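Local coordinates for protein pumilio homolog 23 (Arabidopsis thaliana, PDB 5WZJ) that binds a specific sequence of 18S rRNA through pumilio repeats packed into a right-handed superhelix, and probably regulates translation and mRNA stability, at residues 152-157 and 168-173. Numbering follows the deposited sequence.
Sequences LRRLLC and ELYGAK. With nucleotides of chain B.
R153 on helix 146-160 and the backbone carbonyl of Y170, in the loop that follows, together read the Watson-Crick edge of the cytosine of nucleotide 9 of chain B, a compact example of base recognition within a pumilio repeat. The hydrogen bonds come first. NH1 of R153 donates to N3 of the cytosine at 2.9 Å and NH2 donates to O2, both nearly straight, while the base returns its amino group, N4, to O of Y170 at 3.2 Å. NH1 is also modelled very close to that same carbonyl O, with a bent N-H···O angle of 135°; the separation is doubtfully short and carries little weight, and the oxygen lies at the edge of the guanidinium, near its plane. The arginine chain bends at chi3 (-93°), which turns this edge to the base, and its NE donates to O of S149, helping to fix the rotation of the group.

Apolar contacts attach the loop to the helix. The Y170 ring lies against the helix, with CD2 3.8 Å from CB of R153, and SG of C157 makes an oblique sulfur-aromatic contact, 4.6 Å from the ring centroid. The same sulfur also touches CD1 of L169 at 4.1 Å.

A third group is polar and looser. The Y170 hydroxyl sits over one face of the R154 guanidinium, 3.6 Å from NH1, with the two planes 36° apart; salt bridges to E105 and D165 hold that arginine.

A leucine in place of R153 would probably leave N3 and O2 of the cytosine without their donors. With two donors facing N3 and O2 and a carbonyl acceptor facing N4, the site matches cytosine's own acceptor-acceptor-donor pattern, whereas uracil, with a carbonyl in place of the amino group and a protonated N3, would probably fit poorly against the Y170 oxygen and NH1.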
# COMPACT_ATOMS: atom_id res chain seq x y z
N LEU A 152 -20.55 2.36 -0.44
CA LEU A 152 -20.54 0.97 -0.90
C LEU A 152 -19.26 0.25 -0.51
O LEU A 152 -19.29 -0.90 -0.07
CB LEU A 152 -20.72 0.92 -2.42
CG LEU A 152 -22.15 1.07 -2.98
CD1 LEU A 152 -22.13 1.14 -4.51
CD2 LEU A 152 -23.02 -0.09 -2.51
N ARG A 153 -18.11 0.92 -0.67
CA ARG A 153 -16.84 0.36 -0.21
C ARG A 153 -16.89 -0.00 1.27
O ARG A 153 -16.50 -1.11 1.66
CB ARG A 153 -15.71 1.36 -0.48
CG ARG A 153 -15.28 1.35 -1.96
CD ARG A 153 -14.22 2.40 -2.27
NE ARG A 153 -14.81 3.66 -2.73
CZ ARG A 153 -14.11 4.76 -2.95
NH1 ARG A 153 -12.79 4.76 -2.73
NH2 ARG A 153 -14.71 5.86 -3.38
N ARG A 154 -17.36 0.92 2.11
CA ARG A 154 -17.46 0.63 3.54
C ARG A 154 -18.43 -0.53 3.79
O ARG A 154 -18.12 -1.45 4.56
CB ARG A 154 -17.89 1.87 4.33
CG ARG A 154 -17.96 1.63 5.86
CD ARG A 154 -18.12 2.95 6.65
NE ARG A 154 -17.06 3.91 6.36
CZ ARG A 154 -15.85 3.86 6.90
NH1 ARG A 154 -15.54 2.89 7.75
NH2 ARG A 154 -14.93 4.76 6.58
N LEU A 155 -19.57 -0.53 3.09
CA LEU A 155 -20.55 -1.60 3.27
C LEU A 155 -19.99 -2.96 2.86
O LEU A 155 -20.22 -3.96 3.54
CB LEU A 155 -21.81 -1.29 2.46
CG LEU A 155 -22.87 -2.38 2.46
CD1 LEU A 155 -23.40 -2.60 3.89
CD2 LEU A 155 -23.99 -1.99 1.50
N LEU A 156 -19.29 -3.02 1.71
CA LEU A 156 -18.62 -4.25 1.31
C LEU A 156 -17.66 -4.72 2.40
O LEU A 156 -17.64 -5.91 2.75
CB LEU A 156 -17.87 -4.05 -0.01
CG LEU A 156 -18.73 -3.91 -1.27
CD1 LEU A 156 -17.95 -3.20 -2.37
CD2 LEU A 156 -19.21 -5.27 -1.75
N CYS A 157 -16.85 -3.81 2.93
CA CYS A 157 -15.90 -4.17 3.98
C CYS A 157 -16.61 -4.73 5.21
O CYS A 157 -16.19 -5.73 5.79
CB CYS A 157 -15.04 -2.96 4.38
SG CYS A 157 -13.78 -2.49 3.17
N GLU A 168 -5.44 0.56 1.68
CA GLU A 168 -5.35 -0.34 0.53
C GLU A 168 -6.72 -0.86 0.11
O GLU A 168 -6.99 -1.01 -1.08
CB GLU A 168 -4.39 -1.48 0.87
CG GLU A 168 -4.10 -2.42 -0.28
CD GLU A 168 -3.54 -3.74 0.20
OE1 GLU A 168 -4.32 -4.72 0.32
OE2 GLU A 168 -2.32 -3.80 0.49
N LEU A 169 -7.60 -1.14 1.08
CA LEU A 169 -8.93 -1.64 0.75
C LEU A 169 -9.81 -0.60 0.03
O LEU A 169 -10.76 -1.01 -0.65
CB LEU A 169 -9.64 -2.12 2.02
CG LEU A 169 -9.23 -3.50 2.55
CD1 LEU A 169 -10.00 -3.87 3.81
CD2 LEU A 169 -9.43 -4.55 1.48
N TYR A 170 -9.50 0.70 0.13
CA TYR A 170 -10.41 1.75 -0.37
C TYR A 170 -10.14 2.60 -1.67
O TYR A 170 -10.85 3.58 -1.86
CB TYR A 170 -10.63 2.77 0.76
CG TYR A 170 -11.60 2.33 1.84
CD1 TYR A 170 -11.17 1.60 2.95
CD2 TYR A 170 -12.96 2.65 1.76
CE1 TYR A 170 -12.06 1.19 3.95
CE2 TYR A 170 -13.86 2.25 2.77
CZ TYR A 170 -13.40 1.53 3.85
OH TYR A 170 -14.27 1.13 4.83
N GLY A 171 -9.17 2.35 -2.55
CA GLY A 171 -7.92 1.67 -2.34
C GLY A 171 -6.83 2.68 -2.69
O GLY A 171 -6.60 3.01 -3.87
N ALA A 172 -6.20 3.23 -1.66
CA ALA A 172 -5.08 4.14 -1.80
C ALA A 172 -3.77 3.36 -1.89
O ALA A 172 -3.72 2.15 -1.66
CB ALA A 172 -5.05 5.12 -0.63
N LYS A 173 -2.70 4.08 -2.24
CA LYS A 173 -1.38 3.49 -2.16
C LYS A 173 -0.96 3.32 -0.70
O LYS A 173 -1.51 3.96 0.22
CB LYS A 173 -0.34 4.35 -2.90
CG LYS A 173 -0.33 4.21 -4.42
CD LYS A 173 0.82 5.01 -5.04
CE LYS A 173 0.80 4.95 -6.56
NZ LYS A 173 1.84 5.83 -7.19
P C B 9 -7.47 12.88 -6.74
OP1 C B 9 -7.51 14.35 -6.95
OP2 C B 9 -6.46 12.31 -5.82
O5' C B 9 -8.88 12.39 -6.18
C5' C B 9 -10.11 12.71 -6.82
C4' C B 9 -11.27 12.11 -6.05
O4' C B 9 -11.19 10.68 -6.09
C3' C B 9 -11.31 12.49 -4.57
O3' C B 9 -12.24 13.54 -4.39
C2' C B 9 -11.73 11.21 -3.83
O2' C B 9 -13.06 11.32 -3.31
C1' C B 9 -11.69 10.12 -4.91
N1 C B 9 -10.87 8.95 -4.54
C2 C B 9 -11.57 7.90 -3.95
O2 C B 9 -12.79 8.05 -3.80
N3 C B 9 -10.89 6.79 -3.57
C4 C B 9 -9.57 6.72 -3.77
N4 C B 9 -8.93 5.61 -3.38
C5 C B 9 -8.84 7.79 -4.37
C6 C B 9 -9.52 8.89 -4.74
P U B 5 5.33 6.64 -3.30
OP1 U B 5 5.76 8.05 -3.13
OP2 U B 5 3.90 6.25 -3.25
O5' U B 5 5.93 6.09 -4.67
C5' U B 5 7.31 6.25 -4.96
C4' U B 5 7.57 6.11 -6.44
O4' U B 5 7.33 4.73 -6.84
C3' U B 5 6.67 6.96 -7.33
O3' U B 5 7.40 7.31 -8.50
C2' U B 5 5.55 5.99 -7.70
O2' U B 5 4.87 6.32 -8.89
C1' U B 5 6.32 4.68 -7.83
N1 U B 5 5.52 3.47 -7.59
C2 U B 5 5.55 2.50 -8.56
O2 U B 5 6.17 2.63 -9.60
N3 U B 5 4.81 1.38 -8.30
C4 U B 5 4.07 1.13 -7.17
O4 U B 5 3.46 0.07 -7.08
C5 U B 5 4.09 2.18 -6.19
C6 U B 5 4.81 3.29 -6.42
P G B 7 2.13 11.27 -11.52
OP1 G B 7 2.18 12.60 -12.17
OP2 G B 7 2.11 11.07 -10.05
O5' G B 7 0.81 10.52 -12.01
C5' G B 7 0.41 10.57 -13.36
C4' G B 7 -0.81 9.71 -13.60
O4' G B 7 -0.45 8.31 -13.63
C3' G B 7 -1.88 9.78 -12.52
O3' G B 7 -2.66 10.96 -12.60
C2' G B 7 -2.66 8.49 -12.77
O2' G B 7 -3.53 8.65 -13.89
C1' G B 7 -1.54 7.53 -13.17
N9 G B 7 -1.10 6.73 -12.02
C8 G B 7 -0.31 7.14 -10.97
N7 G B 7 -0.15 6.21 -10.08
C5 G B 7 -0.88 5.13 -10.55
C6 G B 7 -1.08 3.83 -10.01
O6 G B 7 -0.62 3.38 -8.96
N1 G B 7 -1.88 3.03 -10.81
C2 G B 7 -2.44 3.45 -11.99
N2 G B 7 -3.20 2.55 -12.63
N3 G B 7 -2.27 4.66 -12.51
C4 G B 7 -1.48 5.44 -11.74